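Local coordinates for protein acyl-CoA dehydrogenase FadE3 (Mycobacterium smegmatis, PDB 4IV6) that belongs to the acyl-CoA dehydrogenase family of flavoproteins and binds dihydroflavine-adenine dinucleotide as a four-chain assembly, at residues G228-E231 with G232-F235; M321-L324 with F325-T329. All blocks are in the same frame, centred on the assembly; numbering follows the deposited sequence.

Interaction 1 of 2, residues G228-E231 with G232-F235; sequences GDDE and GRGF
Over one face of the Arg233 guanidinium lies the carboxylate oxygen OD2 of Asp230, displaced toward the rim, while a water sits in plane at the edge. OD2 is 3.7 Å from NH2 of Arg233, a long salt bridge in which no N-H points at the oxygen, and the carboxylate and guanidinium planes are turned 30° apart. The attraction is thus probably electrostatic, without a directed hydrogen bond, which suits two exposed side chains that run side by side in the same direction. Arg233 gets there with its CG anti to its own carbonyl carbon (chi1 -57°) and an extended chain as far as NE. The edge water accepts from Arg233 NE at 3.2 Å and donates to Glu231 O at 2.8 Å, linking the arginine to the backbone.

This is the start of helix 234-270 in the C-terminal domain, with Arg233 at the N-cap position. Residues 230-233 form an opened type II-like turn in which a second water replaces the direct bond, donating to Asp230 O at 2.7 Å and accepting from Arg233 N at 2.8 Å. Gly232 allows the chain to bend here, since its positive phi of 91° would press any CB against Glu231 O. The Glu231 side chain leads away from the turn, and its OE2 is hydrogen-bonded to Tyr149 OH; Gly232 O accepts from Lys182 NZ.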
loop_
_atom_site.group_PDB
_atom_site.type_symbol
_atom_site.label_atom_id
_atom_site.label_comp_id
_atom_site.label_asym_id
_atom_site.label_seq_id
_atom_site.Cartn_x
_atom_site.Cartn_y
_atom_site.Cartn_z
ATOM N N GLY B 228 -4.947 8.149 43.966
ATOM C CA GLY B 228 -4.006 9.196 44.372
ATOM C C GLY B 228 -4.632 10.121 45.399
ATOM O O GLY B 228 -5.800 9.942 45.782
ATOM N N ASP B 229 -3.860 11.119 45.833
ATOM C CA ASP B 229 -4.311 12.060 46.854
ATOM C C ASP B 229 -5.083 13.246 46.300
ATOM O O ASP B 229 -5.828 13.849 47.044
ATOM C CB ASP B 229 -3.127 12.603 47.661
ATOM C CG ASP B 229 -2.391 11.525 48.415
ATOM O OD1 ASP B 229 -3.018 10.555 48.866
ATOM O OD2 ASP B 229 -1.172 11.653 48.549
ATOM N N ASP B 230 -4.903 13.583 45.016
ATOM C CA ASP B 230 -5.458 14.815 44.444
ATOM C C ASP B 230 -6.340 14.517 43.245
ATOM O O ASP B 230 -5.992 13.684 42.408
ATOM C CB ASP B 230 -4.347 15.743 43.967
ATOM C CG ASP B 230 -3.339 16.056 45.050
ATOM O OD1 ASP B 230 -3.669 16.798 45.984
ATOM O OD2 ASP B 230 -2.220 15.537 44.948
ATOM N N GLU B 231 -7.484 15.197 43.187
ATOM C CA GLU B 231 -8.349 15.199 42.010
ATOM C C GLU B 231 -7.693 15.938 40.863
ATOM O O GLU B 231 -6.839 16.803 41.087
ATOM C CB GLU B 231 -9.679 15.879 42.337
ATOM C CG GLU B 231 -10.470 15.140 43.408
ATOM C CD GLU B 231 -11.757 15.843 43.767
ATOM O OE1 GLU B 231 -11.917 17.004 43.322
ATOM O OE2 GLU B 231 -12.601 15.229 44.471
ATOM N N GLY B 232 -8.085 15.598 39.639
ATOM C CA GLY B 232 -7.656 16.330 38.479
ATOM C C GLY B 232 -6.394 15.860 37.785
ATOM O O GLY B 232 -5.833 16.618 36.972
ATOM N N ARG B 233 -5.948 14.631 38.076
ATOM C CA ARG B 233 -4.744 14.074 37.467
ATOM C C ARG B 233 -5.003 12.856 36.595
ATOM O O ARG B 233 -4.054 12.140 36.168
ATOM C CB ARG B 233 -3.776 13.678 38.561
ATOM C CG ARG B 233 -3.435 14.853 39.444
ATOM C CD ARG B 233 -2.205 14.600 40.250
ATOM N NE ARG B 233 -1.855 15.822 40.960
ATOM C CZ ARG B 233 -0.672 16.075 41.491
ATOM N NH1 ARG B 233 0.317 15.188 41.420
ATOM N NH2 ARG B 233 -0.479 17.233 42.106
ATOM N N GLY B 234 -6.281 12.628 36.320
ATOM C CA GLY B 234 -6.708 11.487 35.552
ATOM C C GLY B 234 -6.022 11.308 34.213
ATOM O O GLY B 234 -5.583 10.214 33.915
ATOM N N PHE B 235 -5.932 12.372 33.410
ATOM C CA PHE B 235 -5.280 12.282 32.099
ATOM C C PHE B 235 -3.788 11.974 32.208
ATOM O O PHE B 235 -3.271 11.130 31.485
ATOM C CB PHE B 235 -5.517 13.544 31.248
ATOM C CG PHE B 235 -6.907 13.612 30.647
ATOM C CD1 PHE B 235 -7.370 12.607 29.818
ATOM C CD2 PHE B 235 -7.765 14.662 30.950
ATOM C CE1 PHE B 235 -8.669 12.652 29.298
ATOM C CE2 PHE B 235 -9.044 14.717 30.426
ATOM C CZ PHE B 235 -9.504 13.722 29.594
HETATM O O HOH W 1 -6.895 12.850 39.962
HETATM O O HOH W 2 -4.261 17.910 40.614
#

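Interaction 2 of 2, residues M321-L324 with F325-T329; sequences MAKL and FASET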
loop_
_atom_site.group_PDB
_atom_site.type_symbol
_atom_site.label_atom_id
_atom_site.label_comp_id
_atom_site.label_asym_id
_atom_site.label_seq_id
_atom_site.Cartn_x
_atom_site.Cartn_y
_atom_site.Cartn_z
ATOM N N MET B 321 4.241 3.753 18.752
ATOM C CA MET B 321 4.744 3.259 17.469
ATOM C C MET B 321 4.599 1.735 17.373
ATOM O O MET B 321 4.195 1.199 16.325
ATOM C CB MET B 321 6.187 3.670 17.243
ATOM C CG MET B 321 6.332 5.159 16.981
ATOM S SD MET B 321 8.036 5.621 16.694
ATOM C CE MET B 321 7.836 7.218 15.875
ATOM N N ALA B 322 4.881 1.050 18.482
ATOM C CA ALA B 322 4.779 -0.388 18.504
ATOM C C ALA B 322 3.332 -0.801 18.267
ATOM O O ALA B 322 3.044 -1.726 17.489
ATOM C CB ALA B 322 5.293 -0.942 19.831
ATOM N N LYS B 323 2.413 -0.105 18.932
ATOM C CA LYS B 323 0.989 -0.430 18.797
ATOM C C LYS B 323 0.503 -0.184 17.375
ATOM O O LYS B 323 -0.197 -0.999 16.795
ATOM C CB LYS B 323 0.191 0.380 19.823
ATOM C CG LYS B 323 -1.291 0.022 19.948
ATOM C CD LYS B 323 -2.153 0.740 18.913
ATOM C CE LYS B 323 -3.626 0.640 19.314
ATOM N NZ LYS B 323 -4.514 1.308 18.353
ATOM N N LEU B 324 0.850 0.977 16.827
ATOM C CA LEU B 324 0.453 1.351 15.473
ATOM C C LEU B 324 1.026 0.372 14.450
ATOM O O LEU B 324 0.288 -0.189 13.636
ATOM C CB LEU B 324 0.941 2.766 15.146
ATOM C CG LEU B 324 0.659 3.289 13.721
ATOM C CD1 LEU B 324 -0.838 3.408 13.489
ATOM C CD2 LEU B 324 1.338 4.622 13.561
ATOM N N PHE B 325 2.333 0.139 14.502
ATOM C CA PHE B 325 2.950 -0.722 13.521
ATOM C C PHE B 325 2.455 -2.171 13.626
ATOM O O PHE B 325 2.158 -2.814 12.611
ATOM C CB PHE B 325 4.472 -0.690 13.633
ATOM C CG PHE B 325 5.157 -1.359 12.476
ATOM C CD1 PHE B 325 5.295 -0.693 11.266
ATOM C CD2 PHE B 325 5.619 -2.661 12.576
ATOM C CE1 PHE B 325 5.915 -1.315 10.180
ATOM C CE2 PHE B 325 6.223 -3.293 11.488
ATOM C CZ PHE B 325 6.367 -2.618 10.301
ATOM N N ALA B 326 2.412 -2.702 14.846
ATOM C CA ALA B 326 2.060 -4.101 15.003
ATOM C C ALA B 326 0.602 -4.368 14.602
ATOM O O ALA B 326 0.301 -5.392 13.995
ATOM C CB ALA B 326 2.297 -4.575 16.449
ATOM N N SER B 327 -0.306 -3.493 15.003
ATOM C CA SER B 327 -1.728 -3.665 14.692
ATOM C C SER B 327 -2.013 -3.591 13.179
ATOM O O SER B 327 -2.799 -4.415 12.653
ATOM C CB SER B 327 -2.581 -2.652 15.459
ATOM O OG SER B 327 -2.345 -1.322 15.067
ATOM N N GLU B 328 -1.372 -2.653 12.479
ATOM C CA GLU B 328 -1.540 -2.551 11.018
ATOM C C GLU B 328 -0.924 -3.791 10.357
ATOM O O GLU B 328 -1.521 -4.390 9.446
ATOM C CB GLU B 328 -0.885 -1.283 10.466
ATOM C CG GLU B 328 -1.565 -0.006 10.886
ATOM C CD GLU B 328 -2.983 0.136 10.357
ATOM O OE1 GLU B 328 -3.284 -0.365 9.267
ATOM O OE2 GLU B 328 -3.820 0.769 11.015
ATOM N N THR B 329 0.265 -4.194 10.845
ATOM C CA THR B 329 0.936 -5.382 10.342
ATOM C C THR B 329 0.080 -6.637 10.545
ATOM O O THR B 329 -0.047 -7.440 9.623
ATOM C CB THR B 329 2.316 -5.583 11.003
ATOM O OG1 THR B 329 3.189 -4.545 10.549
ATOM C CG2 THR B 329 2.954 -6.896 10.593
#
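Ser327 turns its hydroxyl back along the helix to Lys323, one turn earlier, and donates from OG to Lys323 O at 2.8 Å. Its chi1 of 66° places OG between the backbone N and carbonyl carbon of its own residue, close enough to the preceding turn for this bond. Lys323 O also accepts from Ser327 N at 3.1 Å, so one carbonyl is gripped twice by the same residue. A serine suits this buried spot against helix 352-364: it is short, and its OG can donate to Lys323 O while it also meets Asn369.

Within 325-329, Thr329 makes a related bond from a different chi1: OG1 donates to Phe325 O at 2.9 Å from above the carbonyl plane, while Thr329 N reaches that oxygen from the opposite face. The same OG1 lies 3.4 Å above one face of the Phe325 ring, toward its rim. Glu328 CG, placed beside its own backbone N by chi1 (-68°), passes 3.3 Å from Leu324 O, which accepts the backbone N-H of Glu328; the bend at chi2 then turns the carboxylate to Asn369.

The polar ends find partners in a neighbouring helix and in another subunit. Asn369 takes a bond from Lys323 NZ on OD1, and its ND2 bonds Ser327 OG and Glu328 OE2; Glu328 also forms a salt bridge with Arg339 of a third subunit. In the predominantly helical C-terminal domain, Ala322 and Ala326 let helix 234-270 pack close, Phe325 leans on helix 282-310 and on Phe325 of a second subunit, Leu324 meets helix 369-383, and Ser327 and Glu328 touch helix 352-364.

Overall arrangement
Interaction 1 is partly buried at the periphery, where the loop after strand 219-222 enters helix 234-270; interaction 2 lies on helix 316-340, buried among neighbouring helices. Their centres are 30 Å apart and their nearest atoms about 16 Å apart, so they do not touch. Helix 234-270 relates them: interaction 1 forms its start, and further along the same helix packs on Ala322 and Ala326 of interaction 2. The chemistry follows the setting. At the partly exposed turn, waters bridge the backbone beside a long ion pair, whereas the interior helix relies on direct hydrogen bonds and nonpolar packing, with a salt bridge from Glu328 to another subunit. Other subunits reach residues 321-329, but none touches 228-235.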